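Local coordinates for enterobactin synthetase component F-related protein (Vibrio cholerae serotype O1, PDB 4OXI) that probably activates glycine with ATP as a ligase-type adenylation domain, making glycyl-adenylate for a lipopolysaccharide modification pathway linked to antimicrobial peptide resistance, at residues S104-A109 and V258-D263; I273-I278 and L330-F335. One frame throughout, in Å; residues are numbered along the deposited sequence.

Contact 1: residues S104-A109 and V258-D263; sequences SVRDLA and VGQYSD
Arg-106 reaches across to the loop of Tyr-261 and Asp-263, joining two loops of the alpha/beta AMP-binding fold: one running from strand 99-102 into helix 108-119, the other leaving the end of strand 257-260. Its chain is extended from CG to NE, which carries the guanidinium away from its own backbone and into the second loop.

The charged part is a salt bridge from Arg-106 NH2 to Asp-263 OD1, 2.9 Å long. The nitrogen meets OD1 on its anti side, 32° out of the carboxylate plane, with the two flat groups turned 65° apart. Glu-288 adds only a long, weak ion pair.

Among the bonds to backbone carbonyls, the firm one runs from Arg-106 NH2 to Tyr-261 O at 2.7 Å, with the oxygen lying in the guanidinium plane. Arg-106 NH1 bonds weakly to the same carbonyl. Gln-260 braces the loop from within: its NE2 donates to Ser-262 O at 2.9 Å and also bonds Asp-272, while its OE1 is held by Tyr-111.

A water bridges the charged pair: it accepts from Arg-106 NE at 3.1 Å and donates to Asp-263 OD1 at 2.8 Å.

Contact 2: residues I273-I278 and L330-F335; sequences IFYSLI and LRLSFF
Tyr-275 of helix 268-279 and Phe-334 of strand 332-336 reach for each other from opposite directions, and the ends of their rings make most of the contact. The backbones stay well apart: the closest CA atoms, those of Tyr-275 and Phe-334, are 12.2 Å from each other, so long side chains do all the bridging.

The tight part lies at the end of the tyrosine. Its OH sits 3.7 Å from Phe-334 CZ, and a carbon of its ring, Tyr-275 CE2, comes to 3.9 Å from Phe-334 CE2. Apolar carbons meet here, with the hydroxyl oxygen beside them. With CG anti to the backbone N (chi1 -162°), the tyrosine ring is thrown out from the helix toward the strand. The hydroxyl makes no hydrogen bond to the strand segment, but its polarity is met by Phe-250 O. The ring of Phe-250 also packs edge-to-face with Phe-334, which ties both aromatic partners to one residue.

The looser part is at Leu-332, two residues back on the same side of the strand. Only its CD1 approaches, 4.0 Å from Tyr-275 OH. Further back, partly exposed Arg-331 turns to other partners and forms a salt bridge with Asp-256. Just 88 Å² is buried between the two segments, although all three touching residues are buried in the protein.

Val-305 and Leu-307 of the neighbouring strand 305-308 fill in beside Tyr-275 and Phe-334 respectively. Ser-333 and Phe-335 alternate with the contacting residues and turn to Trp-348, Ser-333 OG by a hydrogen bond to NE1 and the phenylalanine ring edge-to-face. Tyr-275 thus reaches strand 332-336 from the beta-alpha-beta crossover helix that joins parallel strands 257-260 and 282-285 in the alpha/beta AMP-binding fold.

How the contacts relate
Strand 257-260 leads through the loop of contact 1 into helix 268-279 of contact 2, so the two follow in series along the chain, with centres 14 Å apart. They also touch directly, Val-258 CG2 packing 4.0 Å from Ser-276 CB. Between the strands of the two contacts runs strand 305-308: Gly-259 makes backbone hydrogen bonds with Val-305, and Leu-332 and Phe-334 do so with Trp-306. Both contacts lie near the bound glycyl-adenosine-5'-phosphate, the side chain of Ser-262 being about 8 Å from it and that of Phe-334 about 10 Å. Helix 108-119 is a shared neighbour, since Ile-273 touches Tyr-111, the residue that also bonds Gln-260.

Contact 1: residues S104-A109 and V258-D263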
ATOM      1  N   SER A 104       6.605   1.301 -14.388  1.00 21.32           N
ATOM      2  CA  SER A 104       6.459  -0.133 -14.589  1.00 20.30           C
ATOM      3  C   SER A 104       5.596  -0.733 -13.484  1.00 25.64           C
ATOM      4  O   SER A 104       5.715  -0.333 -12.318  1.00 25.75           O
ATOM      5  CB  SER A 104       7.843  -0.775 -14.563  1.00 23.05           C
ATOM      6  OG  SER A 104       7.723  -2.181 -14.435  1.00 32.61           O
ATOM      7  N   VAL A 105       4.723  -1.674 -13.842  1.00 22.28           N
ATOM      8  CA  VAL A 105       3.911  -2.387 -12.856  1.00 24.08           C
ATOM      9  C   VAL A 105       3.861  -3.894 -13.127  1.00 23.95           C
ATOM     10  O   VAL A 105       3.851  -4.312 -14.280  1.00 22.53           O
ATOM     11  CB  VAL A 105       2.462  -1.835 -12.792  1.00 27.10           C
ATOM     12  CG1 VAL A 105       2.465  -0.409 -12.258  1.00 23.52           C
ATOM     13  CG2 VAL A 105       1.793  -1.904 -14.166  1.00 27.13           C
ATOM     14  N   ARG A 106       3.840  -4.693 -12.052  1.00 27.43           N
ATOM     15  CA  ARG A 106       3.731  -6.159 -12.131  1.00 22.82           C
ATOM     16  C   ARG A 106       4.677  -6.747 -13.144  1.00 25.96           C
ATOM     17  O   ARG A 106       4.318  -7.640 -13.914  1.00 23.35           O
ATOM     18  CB  ARG A 106       2.288  -6.605 -12.411  1.00 21.23           C
ATOM     19  CG  ARG A 106       1.382  -6.323 -11.205  1.00 26.00           C
ATOM     20  CD  ARG A 106      -0.050  -6.798 -11.361  1.00 25.99           C
ATOM     21  NE  ARG A 106      -0.860  -6.161 -10.322  1.00 26.69           N
ATOM     22  CZ  ARG A 106      -0.907  -6.557  -9.051  1.00 28.17           C
ATOM     23  NH1 ARG A 106      -0.212  -7.623  -8.645  1.00 25.50           N
ATOM     24  NH2 ARG A 106      -1.660  -5.887  -8.186  1.00 25.29           N
ATOM     25  N   ASP A 107       5.891  -6.221 -13.139  1.00 23.28           N
ATOM     26  CA  ASP A 107       6.869  -6.553 -14.147  1.00 24.24           C
ATOM     27  C   ASP A 107       8.248  -6.516 -13.491  1.00 23.82           C
ATOM     28  O   ASP A 107       8.451  -5.802 -12.497  1.00 22.27           O
ATOM     29  CB  ASP A 107       6.794  -5.524 -15.273  1.00 26.86           C
ATOM     30  CG  ASP A 107       7.755  -5.829 -16.411  1.00 29.76           C
ATOM     31  OD1 ASP A 107       7.324  -6.496 -17.380  1.00 39.47           O
ATOM     32  OD2 ASP A 107       8.942  -5.419 -16.341  1.00 30.72           O
ATOM     33  N   LEU A 108       9.188  -7.275 -14.042  1.00 19.53           N
ATOM     34  CA  LEU A 108      10.535  -7.363 -13.490  1.00 20.66           C
ATOM     35  C   LEU A 108      11.158  -5.993 -13.214  1.00 22.90           C
ATOM     36  O   LEU A 108      11.833  -5.797 -12.192  1.00 21.98           O
ATOM     37  CB  LEU A 108      11.425  -8.128 -14.463  1.00 19.60           C
ATOM     38  CG  LEU A 108      12.929  -8.031 -14.224  1.00 23.34           C
ATOM     39  CD1 LEU A 108      13.289  -8.753 -12.926  1.00 20.47           C
ATOM     40  CD2 LEU A 108      13.698  -8.611 -15.421  1.00 22.15           C
ATOM     41  N   ALA A 109      10.937  -5.052 -14.128  1.00 21.44           N
ATOM     42  CA  ALA A 109      11.555  -3.731 -14.027  1.00 21.66           C
ATOM     43  C   ALA A 109      11.132  -3.011 -12.752  1.00 18.72           C
ATOM     44  O   ALA A 109      11.942  -2.346 -12.128  1.00 23.16           O
ATOM     45  CB  ALA A 109      11.224  -2.903 -15.243  1.00 18.18           C
ATOM     46  N   VAL A 258       6.017 -16.290  -1.321  1.00 21.68           N
ATOM     47  CA  VAL A 258       5.232 -15.166  -0.864  1.00 19.32           C
ATOM     48  C   VAL A 258       4.443 -14.537  -1.999  1.00 19.65           C
ATOM     49  O   VAL A 258       5.004 -14.186  -3.041  1.00 21.33           O
ATOM     50  CB  VAL A 258       6.140 -14.105  -0.241  1.00 23.69           C
ATOM     51  CG1 VAL A 258       5.314 -12.920   0.243  1.00 21.33           C
ATOM     52  CG2 VAL A 258       6.930 -14.722   0.906  1.00 23.08           C
ATOM     53  N   GLY A 259       3.134 -14.414  -1.810  1.00 21.29           N
ATOM     54  CA  GLY A 259       2.309 -13.765  -2.811  1.00 19.62           C
ATOM     55  C   GLY A 259       2.609 -12.275  -2.867  1.00 22.12           C
ATOM     56  O   GLY A 259       2.937 -11.658  -1.849  1.00 21.42           O
ATOM     57  N   GLN A 260       2.523 -11.698  -4.060  1.00 19.99           N
ATOM     58  CA  GLN A 260       2.562 -10.247  -4.219  1.00 19.01           C
ATOM     59  C   GLN A 260       1.269  -9.818  -4.925  1.00 17.69           C
ATOM     60  O   GLN A 260       1.246  -9.620  -6.135  1.00 17.07           O
ATOM     61  CB  GLN A 260       3.797  -9.822  -5.024  1.00 16.06           C
ATOM     62  CG  GLN A 260       4.303  -8.423  -4.706  1.00 19.82           C
ATOM     63  CD  GLN A 260       3.343  -7.330  -5.156  1.00 20.09           C
ATOM     64  OE1 GLN A 260       3.421  -6.852  -6.292  1.00 20.20           O
ATOM     65  NE2 GLN A 260       2.429  -6.936  -4.271  1.00 17.26           N
ATOM     66  N   TYR A 261       0.192  -9.692  -4.162  1.00 16.80           N
ATOM     67  CA  TYR A 261      -1.112  -9.369  -4.728  1.00 19.27           C
ATOM     68  C   TYR A 261      -1.377  -7.862  -4.930  1.00 23.17           C
ATOM     69  O   TYR A 261      -1.828  -7.451  -5.992  1.00 23.69           O
ATOM     70  CB  TYR A 261      -2.201  -9.981  -3.845  1.00 18.53           C
ATOM     71  CG  TYR A 261      -3.614  -9.606  -4.232  1.00 23.16           C
ATOM     72  CD1 TYR A 261      -4.334 -10.354  -5.163  1.00 25.60           C
ATOM     73  CD2 TYR A 261      -4.238  -8.518  -3.644  1.00 23.89           C
ATOM     74  CE1 TYR A 261      -5.649 -10.012  -5.489  1.00 28.55           C
ATOM     75  CE2 TYR A 261      -5.538  -8.166  -3.973  1.00 28.85           C
ATOM     76  CZ  TYR A 261      -6.235  -8.905  -4.887  1.00 29.14           C
ATOM     77  OH  TYR A 261      -7.530  -8.525  -5.178  1.00 41.48           O
ATOM     78  N   SER A 262      -1.106  -7.046  -3.910  1.00 19.25           N
ATOM     79  CA  SER A 262      -1.483  -5.630  -3.935  1.00 20.46           C
ATOM     80  C   SER A 262      -0.719  -4.799  -4.979  1.00 24.15           C
ATOM     81  O   SER A 262       0.433  -5.104  -5.300  1.00 20.29           O
ATOM     82  CB  SER A 262      -1.265  -5.022  -2.549  1.00 19.39           C
ATOM     83  OG  SER A 262      -1.989  -5.731  -1.553  1.00 25.97           O
ATOM     84  N   ASP A 263      -1.360  -3.749  -5.500  1.00 19.71           N
ATOM     85  CA  ASP A 263      -0.683  -2.777  -6.362  1.00 19.14           C
ATOM     86  C   ASP A 263       0.506  -2.149  -5.628  1.00 20.37           C
ATOM     87  O   ASP A 263       0.484  -2.010  -4.396  1.00 18.27           O
ATOM     88  CB  ASP A 263      -1.665  -1.672  -6.798  1.00 21.94           C
ATOM     89  CG  ASP A 263      -2.812  -2.201  -7.689  1.00 29.78           C
ATOM     90  OD1 ASP A 263      -2.617  -3.200  -8.433  1.00 34.96           O
ATOM     91  OD2 ASP A 263      -3.917  -1.610  -7.646  1.00 30.92           O
TER
HETATM   92  O   HOH W   1      -1.176  -3.154 -10.845  1.00 32.34           O

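Contact 2: residues I273-I278 and L330-F335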
ATOM      1  N   ILE A 273       7.154  -7.423  -0.528  1.00 20.77           N
ATOM      2  CA  ILE A 273       8.494  -7.352  -1.111  1.00 20.30           C
ATOM      3  C   ILE A 273       9.611  -7.517  -0.083  1.00 23.10           C
ATOM      4  O   ILE A 273      10.551  -8.283  -0.299  1.00 24.17           O
ATOM      5  CB  ILE A 273       8.700  -6.016  -1.872  1.00 21.74           C
ATOM      6  CG1 ILE A 273       7.774  -5.938  -3.085  1.00 20.97           C
ATOM      7  CG2 ILE A 273      10.132  -5.860  -2.318  1.00 18.72           C
ATOM      8  CD1 ILE A 273       7.923  -4.639  -3.884  1.00 20.04           C
ATOM      9  N   PHE A 274       9.529  -6.802   1.035  1.00 21.71           N
ATOM     10  CA  PHE A 274      10.643  -6.824   1.978  1.00 24.02           C
ATOM     11  C   PHE A 274      10.577  -7.968   2.976  1.00 23.95           C
ATOM     12  O   PHE A 274      11.615  -8.410   3.475  1.00 23.25           O
ATOM     13  CB  PHE A 274      10.838  -5.449   2.629  1.00 19.49           C
ATOM     14  CG  PHE A 274      11.302  -4.421   1.648  1.00 24.31           C
ATOM     15  CD1 PHE A 274      12.637  -4.377   1.269  1.00 22.81           C
ATOM     16  CD2 PHE A 274      10.404  -3.544   1.056  1.00 18.02           C
ATOM     17  CE1 PHE A 274      13.072  -3.465   0.336  1.00 24.99           C
ATOM     18  CE2 PHE A 274      10.833  -2.623   0.123  1.00 19.46           C
ATOM     19  CZ  PHE A 274      12.167  -2.580  -0.240  1.00 23.55           C
ATOM     20  N   TYR A 275       9.361  -8.452   3.237  1.00 20.73           N
ATOM     21  CA  TYR A 275       9.150  -9.672   4.010  1.00 21.74           C
ATOM     22  C   TYR A 275       9.811 -10.832   3.273  1.00 25.57           C
ATOM     23  O   TYR A 275      10.505 -11.653   3.865  1.00 24.40           O
ATOM     24  CB  TYR A 275       7.662  -9.955   4.069  1.00 24.36           C
ATOM     25  CG  TYR A 275       7.176 -10.909   5.135  1.00 24.26           C
ATOM     26  CD1 TYR A 275       7.943 -11.222   6.260  1.00 29.67           C
ATOM     27  CD2 TYR A 275       5.916 -11.472   5.027  1.00 24.10           C
ATOM     28  CE1 TYR A 275       7.446 -12.084   7.249  1.00 25.09           C
ATOM     29  CE2 TYR A 275       5.420 -12.312   5.988  1.00 27.94           C
ATOM     30  CZ  TYR A 275       6.181 -12.623   7.095  1.00 24.18           C
ATOM     31  OH  TYR A 275       5.628 -13.481   8.017  1.00 27.37           O
ATOM     32  N   SER A 276       9.582 -10.914   1.967  1.00 24.03           N
ATOM     33  CA  SER A 276      10.192 -11.987   1.199  1.00 25.01           C
ATOM     34  C   SER A 276      11.713 -11.828   1.186  1.00 25.17           C
ATOM     35  O   SER A 276      12.457 -12.792   1.339  1.00 24.93           O
ATOM     36  CB  SER A 276       9.649 -12.006  -0.230  1.00 21.09           C
ATOM     37  OG  SER A 276      10.321 -12.997  -1.001  1.00 25.91           O
ATOM     38  N   LEU A 277      12.170 -10.600   1.004  1.00 24.18           N
ATOM     39  CA  LEU A 277      13.590 -10.333   0.829  1.00 24.95           C
ATOM     40  C   LEU A 277      14.391 -10.682   2.088  1.00 27.30           C
ATOM     41  O   LEU A 277      15.435 -11.317   2.010  1.00 27.50           O
ATOM     42  CB  LEU A 277      13.777  -8.856   0.478  1.00 22.03           C
ATOM     43  CG  LEU A 277      15.129  -8.260   0.083  1.00 30.62           C
ATOM     44  CD1 LEU A 277      15.912  -9.106  -0.912  1.00 23.89           C
ATOM     45  CD2 LEU A 277      14.854  -6.888  -0.509  1.00 28.53           C
ATOM     46  N   ILE A 278      13.900 -10.265   3.249  1.00 26.57           N
ATOM     47  CA  ILE A 278      14.630 -10.494   4.487  1.00 29.92           C
ATOM     48  C   ILE A 278      14.684 -11.983   4.813  1.00 31.34           C
ATOM     49  O   ILE A 278      15.558 -12.431   5.555  1.00 33.30           O
ATOM     50  CB  ILE A 278      14.024  -9.699   5.660  1.00 26.89           C
ATOM     51  CG1 ILE A 278      14.978  -9.694   6.861  1.00 27.72           C
ATOM     52  CG2 ILE A 278      12.683 -10.267   6.051  1.00 25.50           C
ATOM     53  CD1 ILE A 278      14.521  -8.781   7.981  1.00 28.68           C
ATOM     54  N   LEU A 330      -0.850 -22.969   2.216  1.00 25.27           N
ATOM     55  CA  LEU A 330      -0.857 -21.585   2.724  1.00 26.76           C
ATOM     56  C   LEU A 330      -0.750 -21.525   4.244  1.00 27.71           C
ATOM     57  O   LEU A 330      -1.770 -21.543   4.942  1.00 27.36           O
ATOM     58  CB  LEU A 330      -2.139 -20.865   2.286  1.00 24.76           C
ATOM     59  CG  LEU A 330      -2.006 -19.402   1.840  1.00 28.21           C
ATOM     60  CD1 LEU A 330      -3.333 -18.677   1.968  1.00 22.44           C
ATOM     61  CD2 LEU A 330      -0.903 -18.673   2.589  1.00 22.71           C
ATOM     62  N   ARG A 331       0.469 -21.427   4.761  1.00 26.86           N
ATOM     63  CA  ARG A 331       0.670 -21.568   6.211  1.00 28.30           C
ATOM     64  C   ARG A 331       0.500 -20.257   6.970  1.00 29.69           C
ATOM     65  O   ARG A 331       0.273 -20.263   8.183  1.00 31.05           O
ATOM     66  CB  ARG A 331       2.027 -22.208   6.523  1.00 27.57           C
ATOM     67  CG  ARG A 331       3.231 -21.282   6.419  1.00 29.54           C
ATOM     68  CD  ARG A 331       4.522 -22.080   6.675  1.00 30.51           C
ATOM     69  NE  ARG A 331       5.711 -21.235   6.677  1.00 32.18           N
ATOM     70  CZ  ARG A 331       6.099 -20.494   7.715  1.00 33.83           C
ATOM     71  NH1 ARG A 331       5.387 -20.480   8.840  1.00 28.43           N
ATOM     72  NH2 ARG A 331       7.193 -19.751   7.625  1.00 28.94           N
ATOM     73  N   LEU A 332       0.597 -19.137   6.259  1.00 26.66           N
ATOM     74  CA  LEU A 332       0.360 -17.838   6.873  1.00 29.15           C
ATOM     75  C   LEU A 332      -0.493 -16.936   5.979  1.00 26.05           C
ATOM     76  O   LEU A 332      -0.078 -16.577   4.871  1.00 24.14           O
ATOM     77  CB  LEU A 332       1.684 -17.146   7.213  1.00 26.66           C
ATOM     78  CG  LEU A 332       2.456 -17.580   8.464  1.00 33.01           C
ATOM     79  CD1 LEU A 332       3.896 -17.097   8.390  1.00 30.15           C
ATOM     80  CD2 LEU A 332       1.790 -17.059   9.737  1.00 29.10           C
ATOM     81  N   SER A 333      -1.671 -16.562   6.480  1.00 24.69           N
ATOM     82  CA  SER A 333      -2.611 -15.712   5.758  1.00 22.00           C
ATOM     83  C   SER A 333      -2.764 -14.412   6.509  1.00 24.47           C
ATOM     84  O   SER A 333      -3.261 -14.411   7.647  1.00 24.16           O
ATOM     85  CB  SER A 333      -3.984 -16.381   5.683  1.00 17.71           C
ATOM     86  OG  SER A 333      -3.961 -17.515   4.828  1.00 25.12           O
ATOM     87  N   PHE A 334      -2.353 -13.303   5.898  1.00 21.32           N
ATOM     88  CA  PHE A 334      -2.558 -12.004   6.538  1.00 22.05           C
ATOM     89  C   PHE A 334      -3.634 -11.223   5.789  1.00 24.42           C
ATOM     90  O   PHE A 334      -3.693 -11.267   4.556  1.00 24.20           O
ATOM     91  CB  PHE A 334      -1.272 -11.178   6.544  1.00 20.89           C
ATOM     92  CG  PHE A 334      -0.129 -11.788   7.313  1.00 23.47           C
ATOM     93  CD1 PHE A 334       0.074 -11.470   8.647  1.00 25.71           C
ATOM     94  CD2 PHE A 334       0.787 -12.621   6.682  1.00 24.45           C
ATOM     95  CE1 PHE A 334       1.155 -12.005   9.355  1.00 24.86           C
ATOM     96  CE2 PHE A 334       1.851 -13.152   7.371  1.00 24.90           C
ATOM     97  CZ  PHE A 334       2.039 -12.840   8.718  1.00 25.51           C
ATOM     98  N   PHE A 335      -4.472 -10.500   6.523  1.00 21.77           N
ATOM     99  CA  PHE A 335      -5.440  -9.608   5.899  1.00 21.03           C
ATOM    100  C   PHE A 335      -5.349  -8.227   6.535  1.00 25.02           C
ATOM    101  O   PHE A 335      -5.192  -8.109   7.754  1.00 23.29           O
ATOM    102  CB  PHE A 335      -6.851 -10.194   5.989  1.00 20.21           C
ATOM    103  CG  PHE A 335      -6.994 -11.491   5.236  1.00 24.50           C
ATOM    104  CD1 PHE A 335      -6.992 -11.505   3.844  1.00 23.63           C
ATOM    105  CD2 PHE A 335      -7.076 -12.696   5.907  1.00 21.62           C
ATOM    106  CE1 PHE A 335      -7.093 -12.705   3.133  1.00 22.75           C
ATOM    107  CE2 PHE A 335      -7.185 -13.896   5.206  1.00 25.41           C
ATOM    108  CZ  PHE A 335      -7.182 -13.899   3.819  1.00 25.75           C
TER